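Local atomic coordinates of endo alpha-1,4 polygalactosaminidase (Neosartorya fumigata, PDB entry 6OJ1), a protein that hydrolyses alpha-1,4-linked galactosamine polymers at internal sites as a glycoside hydrolase and thereby disrupts microbial biofilms. Residues Lys33-Val38 / Gly224-His229; Ser90-Arg95 / Pro114-Leu119. All blocks are in the same frame, centred on the assembly; numbering follows the deposited sequence.

How the interactions relate
Both contacts belong to the (beta/alpha)-barrel chain but lie on opposite sides of its centre. Their centres are 29 Å apart and their nearest atoms about 17 Å apart, so they do not touch. Interaction 1 joins the loop before the first barrel strand, 42-45, to the start of strand 227-231. It is partly buried and rests on proline and valine packing, with no hydrogen bond between its two segments. Interaction 2 lies within the chain interval that interaction 1 closes. It pairs two strands of a small antiparallel sheet that follows barrel strand 81-87. It too is partly buried, but backbone hydrogen bonds and a serine-carboxylate bond hold it.

Interaction 1 of 2, residues Lys33-Val38 / Gly224-His229; sequences KWQPAV and GKPVFH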
ATOM      1  N   LYS A  33      16.362  -4.450  -6.195  1.00 29.48           N
ATOM      2  CA  LYS A  33      17.191  -3.619  -7.056  1.00 28.45           C
ATOM      3  C   LYS A  33      16.653  -2.197  -7.179  1.00 30.67           C
ATOM      4  O   LYS A  33      17.444  -1.257  -7.309  1.00 34.38           O
ATOM      5  CB  LYS A  33      17.332  -4.270  -8.431  1.00 26.92           C
ATOM      6  CG  LYS A  33      18.120  -5.568  -8.410  1.00 36.25           C
ATOM      7  CD  LYS A  33      18.624  -5.927  -9.792  1.00 46.93           C
ATOM      8  N   TRP A  34      15.333  -2.007  -7.131  1.00 26.23           N
ATOM      9  CA  TRP A  34      14.741  -0.676  -7.238  1.00 26.41           C
ATOM     10  C   TRP A  34      14.489  -0.119  -5.839  1.00 31.95           C
ATOM     11  O   TRP A  34      13.589  -0.587  -5.127  1.00 25.73           O
ATOM     12  CB  TRP A  34      13.448  -0.697  -8.049  1.00 24.61           C
ATOM     13  CG  TRP A  34      12.715   0.623  -7.977  1.00 24.75           C
ATOM     14  CD1 TRP A  34      13.256   1.868  -8.155  1.00 25.54           C
ATOM     15  CD2 TRP A  34      11.321   0.826  -7.703  1.00 26.50           C
ATOM     16  NE1 TRP A  34      12.282   2.830  -8.010  1.00 24.49           N
ATOM     17  CE2 TRP A  34      11.088   2.219  -7.728  1.00 27.16           C
ATOM     18  CE3 TRP A  34      10.249  -0.032  -7.439  1.00 20.99           C
ATOM     19  CZ2 TRP A  34       9.831   2.771  -7.501  1.00 23.26           C
ATOM     20  CZ3 TRP A  34       8.988   0.519  -7.219  1.00 20.23           C
ATOM     21  CH2 TRP A  34       8.794   1.907  -7.245  1.00 25.48           C
ATOM     22  N   GLN A  35      15.272   0.889  -5.460  1.00 28.42           N
ATOM     23  CA  GLN A  35      15.056   1.632  -4.215  1.00 28.40           C
ATOM     24  C   GLN A  35      14.739   3.080  -4.556  1.00 27.08           C
ATOM     25  O   GLN A  35      15.662   3.880  -4.792  1.00 30.74           O
ATOM     26  CB  GLN A  35      16.277   1.555  -3.302  1.00 29.84           C
ATOM     27  CG  GLN A  35      16.154   2.417  -2.049  1.00 33.98           C
ATOM     28  CD  GLN A  35      14.961   2.035  -1.179  1.00 30.82           C
ATOM     29  OE1 GLN A  35      14.981   1.006  -0.501  1.00 27.03           O
ATOM     30  NE2 GLN A  35      13.916   2.872  -1.191  1.00 24.97           N
ATOM     31  N   PRO A  36      13.463   3.467  -4.598  1.00 27.59           N
ATOM     32  CA  PRO A  36      13.128   4.865  -4.916  1.00 25.84           C
ATOM     33  C   PRO A  36      13.688   5.829  -3.877  1.00 31.26           C
ATOM     34  O   PRO A  36      13.887   5.483  -2.711  1.00 27.68           O
ATOM     35  CB  PRO A  36      11.597   4.870  -4.922  1.00 24.21           C
ATOM     36  CG  PRO A  36      11.216   3.699  -4.010  1.00 22.35           C
ATOM     37  CD  PRO A  36      12.270   2.656  -4.309  1.00 23.17           C
ATOM     38  N   ALA A  37      13.956   7.060  -4.318  1.00 26.93           N
ATOM     39  CA  ALA A  37      14.585   8.030  -3.438  1.00 33.88           C
ATOM     40  C   ALA A  37      13.557   8.647  -2.497  1.00 25.32           C
ATOM     41  O   ALA A  37      12.367   8.720  -2.807  1.00 30.46           O
ATOM     42  CB  ALA A  37      15.273   9.126  -4.251  1.00 43.59           C
ATOM     43  N   VAL A  38      14.034   9.070  -1.322  1.00 28.24           N
ATOM     44  CA  VAL A  38      13.220   9.887  -0.434  1.00 28.92           C
ATOM     45  C   VAL A  38      12.698  11.092  -1.205  1.00 30.55           C
ATOM     46  O   VAL A  38      13.429  11.716  -1.980  1.00 34.00           O
ATOM     47  CB  VAL A  38      14.043  10.330   0.789  1.00 29.77           C
ATOM     48  CG1 VAL A  38      13.271  11.363   1.607  1.00 28.28           C
ATOM     49  CG2 VAL A  38      14.410   9.126   1.657  1.00 30.31           C
ATOM     50  N   GLY A 224      16.847   6.500   4.457  1.00 34.47           N
ATOM     51  CA  GLY A 224      16.920   6.594   3.013  1.00 33.53           C
ATOM     52  C   GLY A 224      15.749   6.015   2.255  1.00 36.65           C
ATOM     53  O   GLY A 224      15.876   5.740   1.057  1.00 35.78           O
ATOM     54  N   LYS A 225      14.599   5.831   2.904  1.00 29.84           N
ATOM     55  CA  LYS A 225      13.476   5.235   2.219  1.00 28.30           C
ATOM     56  C   LYS A 225      12.272   6.170   2.276  1.00 24.67           C
ATOM     57  O   LYS A 225      12.048   6.831   3.294  1.00 27.30           O
ATOM     58  CB  LYS A 225      13.136   3.867   2.836  1.00 23.54           C
ATOM     59  CG  LYS A 225      14.255   2.827   2.600  1.00 24.64           C
ATOM     60  CD  LYS A 225      14.129   1.605   3.505  1.00 25.63           C
ATOM     61  CE  LYS A 225      15.264   0.625   3.236  1.00 26.52           C
ATOM     62  NZ  LYS A 225      15.095  -0.628   4.053  1.00 24.73           N
ATOM     63  N   PRO A 226      11.510   6.282   1.193  1.00 25.14           N
ATOM     64  CA  PRO A 226      10.425   7.265   1.161  1.00 24.57           C
ATOM     65  C   PRO A 226       9.226   6.810   1.983  1.00 23.27           C
ATOM     66  O   PRO A 226       9.054   5.625   2.282  1.00 24.45           O
ATOM     67  CB  PRO A 226      10.072   7.363  -0.333  1.00 25.58           C
ATOM     68  CG  PRO A 226      10.564   6.091  -0.943  1.00 27.24           C
ATOM     69  CD  PRO A 226      11.753   5.659  -0.123  1.00 27.20           C
ATOM     70  N   VAL A 227       8.421   7.790   2.391  1.00 21.29           N
ATOM     71  CA  VAL A 227       7.083   7.540   2.913  1.00 20.74           C
ATOM     72  C   VAL A 227       6.113   8.070   1.870  1.00 23.76           C
ATOM     73  O   VAL A 227       6.063   9.281   1.614  1.00 27.16           O
ATOM     74  CB  VAL A 227       6.821   8.211   4.265  1.00 24.43           C
ATOM     75  CG1 VAL A 227       5.363   7.945   4.672  1.00 23.98           C
ATOM     76  CG2 VAL A 227       7.798   7.715   5.321  1.00 25.44           C
ATOM     77  N   PHE A 228       5.352   7.168   1.277  1.00 20.95           N
ATOM     78  CA  PHE A 228       4.293   7.542   0.347  1.00 21.48           C
ATOM     79  C   PHE A 228       3.060   7.829   1.190  1.00 23.43           C
ATOM     80  O   PHE A 228       2.410   6.915   1.706  1.00 20.86           O
ATOM     81  CB  PHE A 228       4.115   6.442  -0.692  1.00 22.93           C
ATOM     82  CG  PHE A 228       5.340   6.260  -1.537  1.00 24.15           C
ATOM     83  CD1 PHE A 228       5.843   7.333  -2.270  1.00 23.23           C
ATOM     84  CD2 PHE A 228       6.014   5.045  -1.582  1.00 23.35           C
ATOM     85  CE1 PHE A 228       6.996   7.201  -3.049  1.00 22.95           C
ATOM     86  CE2 PHE A 228       7.163   4.899  -2.360  1.00 26.45           C
ATOM     87  CZ  PHE A 228       7.657   5.979  -3.091  1.00 22.73           C
ATOM     88  N   HIS A 229       2.764   9.117   1.358  1.00 22.11           N
ATOM     89  CA  HIS A 229       1.929   9.610   2.445  1.00 24.61           C
ATOM     90  C   HIS A 229       0.617  10.147   1.893  1.00 24.66           C
ATOM     91  O   HIS A 229       0.621  11.027   1.028  1.00 24.43           O
ATOM     92  CB  HIS A 229       2.692  10.686   3.224  1.00 24.11           C
ATOM     93  CG  HIS A 229       1.849  11.461   4.185  1.00 26.26           C
ATOM     94  ND1 HIS A 229       1.834  12.840   4.204  1.00 25.88           N
ATOM     95  CD2 HIS A 229       1.000  11.059   5.162  1.00 20.46           C
ATOM     96  CE1 HIS A 229       1.006  13.255   5.147  1.00 30.40           C
ATOM     97  NE2 HIS A 229       0.483  12.195   5.739  1.00 21.66           N
TER
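The P36 ring packs across the P226 ring at about a right angle, with P36 CG 3.9 Å from P226 CG. P36 CG also reaches the edge of the F228 ring, near its plane, 4.3 Å from F228 CZ. P226 CB lies over one face of that same ring, offset toward the rim. Further along the loop, V38 CG2 rests 3.4 Å from G224 C. Its CG1 is anti to the backbone N (chi1 171°), and this sets CG2 against the G224-K225 peptide.

Q35 bends at chi2 (60°), which brings its amide alongside the next residue. Its NE2 donates to P36 O in a nearly straight bond of 3.0 Å, in the plane of both groups. NE2 also bonds Q201 O. The amide crosses the K225 chain, with Q35 OE1 3.7 Å from K225 CG, while K225 NZ reaches on to M200 O.

G224 has positive phi and ends helix 219-222 in a Schellman motif, with K225 N bonded to F220 O. The chain then enters barrel strand 227-231, between strands 202-206 and 261-266. W202 of the former touches both prolines, and I59 of strand 59-63 touches P36 and F228.

Interaction 2 of 2, residues Ser90-Arg95 / Pro114-Leu119; sequences SYENWR and PGEKWL
S90 OG is held by two groups: it donates to E116 OE1 at 2.7 Å and bonds S87 OG. The contact is a pair of antiparallel strands, 90-92 and 116-119, in a three-stranded sheet that strand 106-109 completes. This sheet follows barrel strand 81-87. S90 OG sits between its backbone N and carbonyl carbon (chi1 85°), which turns it to E116. The carboxylate takes the bond on its anti lone pair.

Y91 and K117 form the hydrogen-bonded pair. Y91 N donates to K117 O at 2.7 Å, and K117 N returns a bond to Y91 O at 3.0 Å. N93 N continues the series to G115 O at 2.9 Å, where a type I turn from E92 to R95 begins to carry the chain away.

On the sheet face of E92 and E116, the two side chains run side by side. E92 OE2 and E116 OE1 are 4.3 Å apart, like charges at close range; R95 probably offsets that of E92, while E116 OE1 takes the S90 hydroxyl hydrogen bond. R95 grips E92 side-on, NE to OE1 and NH1 to OE2, meeting both oxygens from above the carboxylate plane; its NH1 also pairs with D63. The W94 ring meets E116 OE2 at its edge, with ring and carboxylate planes 89° apart.

On the face of Y91 and K117, Y91 CB packs 3.7 Å from L119 CD2, and the Y91 ring meets F101 edge-to-face. K117 NZ forms a salt bridge with D109. At the loop end, one water accepts from N93 ND2 at 3.3 Å and donates to P114 O at 2.9 Å.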
ATOM      1  N   SER A  90      -6.770  -8.959   3.701  1.00 14.71           N
ATOM      2  CA  SER A  90      -8.224  -9.033   3.666  1.00 13.60           C
ATOM      3  C   SER A  90      -8.700  -9.817   2.452  1.00 18.58           C
ATOM      4  O   SER A  90      -8.088  -9.787   1.375  1.00 16.63           O
ATOM      5  CB  SER A  90      -8.891  -7.648   3.679  1.00 18.10           C
ATOM      6  OG  SER A  90      -8.989  -7.108   2.372  1.00 19.88           O
ATOM      7  N   TYR A  91      -9.791 -10.547   2.670  1.00 19.17           N
ATOM      8  CA  TYR A  91     -10.578 -11.144   1.600  1.00 20.66           C
ATOM      9  C   TYR A  91     -11.499 -10.091   0.997  1.00 18.95           C
ATOM     10  O   TYR A  91     -12.260  -9.451   1.722  1.00 21.16           O
ATOM     11  CB  TYR A  91     -11.403 -12.294   2.172  1.00 21.00           C
ATOM     12  CG  TYR A  91     -12.473 -12.845   1.258  1.00 20.47           C
ATOM     13  CD1 TYR A  91     -12.162 -13.792   0.296  1.00 23.45           C
ATOM     14  CD2 TYR A  91     -13.798 -12.463   1.397  1.00 22.63           C
ATOM     15  CE1 TYR A  91     -13.137 -14.322  -0.525  1.00 21.12           C
ATOM     16  CE2 TYR A  91     -14.784 -12.984   0.590  1.00 22.29           C
ATOM     17  CZ  TYR A  91     -14.446 -13.915  -0.372  1.00 24.11           C
ATOM     18  OH  TYR A  91     -15.435 -14.430  -1.167  1.00 28.20           O
ATOM     19  N   GLU A  92     -11.430  -9.923  -0.327  1.00 19.55           N
ATOM     20  CA  GLU A  92     -12.280  -9.010  -1.083  1.00 20.79           C
ATOM     21  C   GLU A  92     -13.138  -9.848  -2.011  1.00 19.81           C
ATOM     22  O   GLU A  92     -12.598 -10.548  -2.871  1.00 20.37           O
ATOM     23  CB  GLU A  92     -11.441  -8.028  -1.910  1.00 20.01           C
ATOM     24  CG  GLU A  92     -10.450  -7.204  -1.108  1.00 19.30           C
ATOM     25  CD  GLU A  92      -9.316  -6.675  -1.967  1.00 21.23           C
ATOM     26  OE1 GLU A  92      -8.600  -7.482  -2.588  1.00 19.34           O
ATOM     27  OE2 GLU A  92      -9.146  -5.441  -2.021  1.00 23.71           O
ATOM     28  N   ASN A  93     -14.463  -9.780  -1.846  1.00 20.24           N
ATOM     29  CA  ASN A  93     -15.320 -10.732  -2.542  1.00 25.49           C
ATOM     30  C   ASN A  93     -15.520 -10.397  -4.012  1.00 26.82           C
ATOM     31  O   ASN A  93     -16.270 -11.108  -4.693  1.00 27.98           O
ATOM     32  CB  ASN A  93     -16.683 -10.866  -1.841  1.00 31.11           C
ATOM     33  CG  ASN A  93     -17.596  -9.653  -2.039  1.00 39.32           C
ATOM     34  OD1 ASN A  93     -17.235  -8.651  -2.669  1.00 33.45           O
ATOM     35  ND2 ASN A  93     -18.800  -9.751  -1.489  1.00 45.46           N
ATOM     36  N   TRP A  94     -14.873  -9.356  -4.525  1.00 22.16           N
ATOM     37  CA  TRP A  94     -14.990  -9.037  -5.945  1.00 26.85           C
ATOM     38  C   TRP A  94     -13.768  -9.437  -6.762  1.00 24.11           C
ATOM     39  O   TRP A  94     -13.743  -9.178  -7.972  1.00 26.27           O
ATOM     40  CB  TRP A  94     -15.264  -7.544  -6.135  1.00 24.80           C
ATOM     41  CG  TRP A  94     -14.194  -6.634  -5.621  1.00 26.26           C
ATOM     42  CD1 TRP A  94     -13.190  -6.053  -6.345  1.00 26.88           C
ATOM     43  CD2 TRP A  94     -14.032  -6.172  -4.271  1.00 24.45           C
ATOM     44  NE1 TRP A  94     -12.411  -5.268  -5.528  1.00 24.32           N
ATOM     45  CE2 TRP A  94     -12.911  -5.319  -4.254  1.00 23.60           C
ATOM     46  CE3 TRP A  94     -14.723  -6.403  -3.077  1.00 28.44           C
ATOM     47  CZ2 TRP A  94     -12.464  -4.693  -3.086  1.00 24.69           C
ATOM     48  CZ3 TRP A  94     -14.273  -5.784  -1.912  1.00 27.66           C
ATOM     49  CH2 TRP A  94     -13.156  -4.937  -1.930  1.00 25.76           C
ATOM     50  N   ARG A  95     -12.778 -10.096  -6.156  1.00 20.10           N
ATOM     51  CA  ARG A  95     -11.576 -10.413  -6.912  1.00 17.82           C
ATOM     52  C   ARG A  95     -11.767 -11.704  -7.704  1.00 25.43           C
ATOM     53  O   ARG A  95     -12.556 -12.569  -7.315  1.00 20.72           O
ATOM     54  CB  ARG A  95     -10.368 -10.562  -5.993  1.00 17.92           C
ATOM     55  CG  ARG A  95     -10.048  -9.315  -5.174  1.00 19.43           C
ATOM     56  CD  ARG A  95      -9.869  -8.099  -6.076  1.00 17.95           C
ATOM     57  NE  ARG A  95      -9.359  -6.987  -5.301  1.00 20.12           N
ATOM     58  CZ  ARG A  95      -8.999  -5.816  -5.815  1.00 25.41           C
ATOM     59  NH1 ARG A  95      -8.543  -4.866  -5.009  1.00 20.44           N
ATOM     60  NH2 ARG A  95      -9.098  -5.603  -7.124  1.00 19.59           N
ATOM     61  N   PRO A 114     -19.836  -8.097   4.853  1.00 71.56           N
ATOM     62  CA  PRO A 114     -19.153  -9.385   4.642  1.00 65.79           C
ATOM     63  C   PRO A 114     -18.354  -9.447   3.358  1.00 56.93           C
ATOM     64  O   PRO A 114     -17.627 -10.428   3.149  1.00 55.14           O
ATOM     65  CB  PRO A 114     -20.307 -10.402   4.620  1.00 70.07           C
ATOM     66  CG  PRO A 114     -21.511  -9.662   5.141  1.00 74.26           C
ATOM     67  CD  PRO A 114     -21.299  -8.231   4.777  1.00 74.53           C
ATOM     68  N   GLY A 115     -18.471  -8.445   2.490  1.00 52.33           N
ATOM     69  CA  GLY A 115     -17.687  -8.440   1.271  1.00 50.60           C
ATOM     70  C   GLY A 115     -16.205  -8.233   1.482  1.00 45.94           C
ATOM     71  O   GLY A 115     -15.429  -8.449   0.540  1.00 30.47           O
ATOM     72  N   GLU A 116     -15.793  -7.808   2.680  1.00 31.04           N
ATOM     73  CA  GLU A 116     -14.373  -7.719   2.992  1.00 21.54           C
ATOM     74  C   GLU A 116     -14.141  -8.223   4.408  1.00 19.14           C
ATOM     75  O   GLU A 116     -14.760  -7.723   5.355  1.00 24.18           O
ATOM     76  CB  GLU A 116     -13.836  -6.294   2.844  1.00 27.65           C
ATOM     77  CG  GLU A 116     -12.340  -6.292   2.721  1.00 25.99           C
ATOM     78  CD  GLU A 116     -11.758  -4.996   2.209  1.00 35.35           C
ATOM     79  OE1 GLU A 116     -10.517  -4.943   2.063  1.00 21.89           O
ATOM     80  OE2 GLU A 116     -12.525  -4.044   1.950  1.00 41.02           O
ATOM     81  N   LYS A 117     -13.250  -9.206   4.534  1.00 20.79           N
ATOM     82  CA  LYS A 117     -13.006  -9.918   5.783  1.00 22.66           C
ATOM     83  C   LYS A 117     -11.512 -10.048   6.054  1.00 18.44           C
ATOM     84  O   LYS A 117     -10.705 -10.192   5.135  1.00 20.92           O
ATOM     85  CB  LYS A 117     -13.621 -11.327   5.751  1.00 22.14           C
ATOM     86  CG  LYS A 117     -15.131 -11.369   5.631  1.00 24.19           C
ATOM     87  CD  LYS A 117     -15.626 -12.805   5.692  1.00 26.59           C
ATOM     88  CE  LYS A 117     -17.131 -12.887   5.432  1.00 40.55           C
ATOM     89  NZ  LYS A 117     -17.911 -12.324   6.567  1.00 42.98           N
ATOM     90  N   TRP A 118     -11.154 -10.047   7.345  1.00 18.02           N
ATOM     91  CA  TRP A 118      -9.774 -10.284   7.744  1.00 17.04           C
ATOM     92  C   TRP A 118      -9.340 -11.704   7.375  1.00 22.84           C
ATOM     93  O   TRP A 118     -10.125 -12.649   7.453  1.00 21.53           O
ATOM     94  CB  TRP A 118      -9.623 -10.040   9.254  1.00 17.41           C
ATOM     95  CG  TRP A 118      -9.753  -8.584   9.607  1.00 21.22           C
ATOM     96  CD1 TRP A 118     -10.812  -7.969  10.228  1.00 23.50           C
ATOM     97  CD2 TRP A 118      -8.808  -7.554   9.308  1.00 22.15           C
ATOM     98  NE1 TRP A 118     -10.565  -6.615  10.356  1.00 22.35           N
ATOM     99  CE2 TRP A 118      -9.341  -6.338   9.798  1.00 18.51           C
ATOM    100  CE3 TRP A 118      -7.550  -7.540   8.682  1.00 20.05           C
ATOM    101  CZ2 TRP A 118      -8.661  -5.125   9.684  1.00 23.24           C
ATOM    102  CZ3 TRP A 118      -6.876  -6.328   8.565  1.00 20.63           C
ATOM    103  CH2 TRP A 118      -7.438  -5.136   9.062  1.00 18.23           C
ATOM    104  N   LEU A 119      -8.080 -11.851   6.962  1.00 16.03           N
ATOM    105  CA  LEU A 119      -7.524 -13.155   6.617  1.00 15.05           C
ATOM    106  C   LEU A 119      -6.672 -13.708   7.749  1.00 17.73           C
ATOM    107  O   LEU A 119      -6.005 -12.965   8.472  1.00 19.35           O
ATOM    108  CB  LEU A 119      -6.655 -13.069   5.370  1.00 14.43           C
ATOM    109  CG  LEU A 119      -7.428 -12.728   4.100  1.00 16.94           C
ATOM    110  CD1 LEU A 119      -6.440 -12.537   2.952  1.00 19.12           C
ATOM    111  CD2 LEU A 119      -8.449 -13.825   3.823  1.00 16.36           C
TER
HETATM  112  O   HOH W   1     -18.586 -11.979   0.916  1.00 51.03           O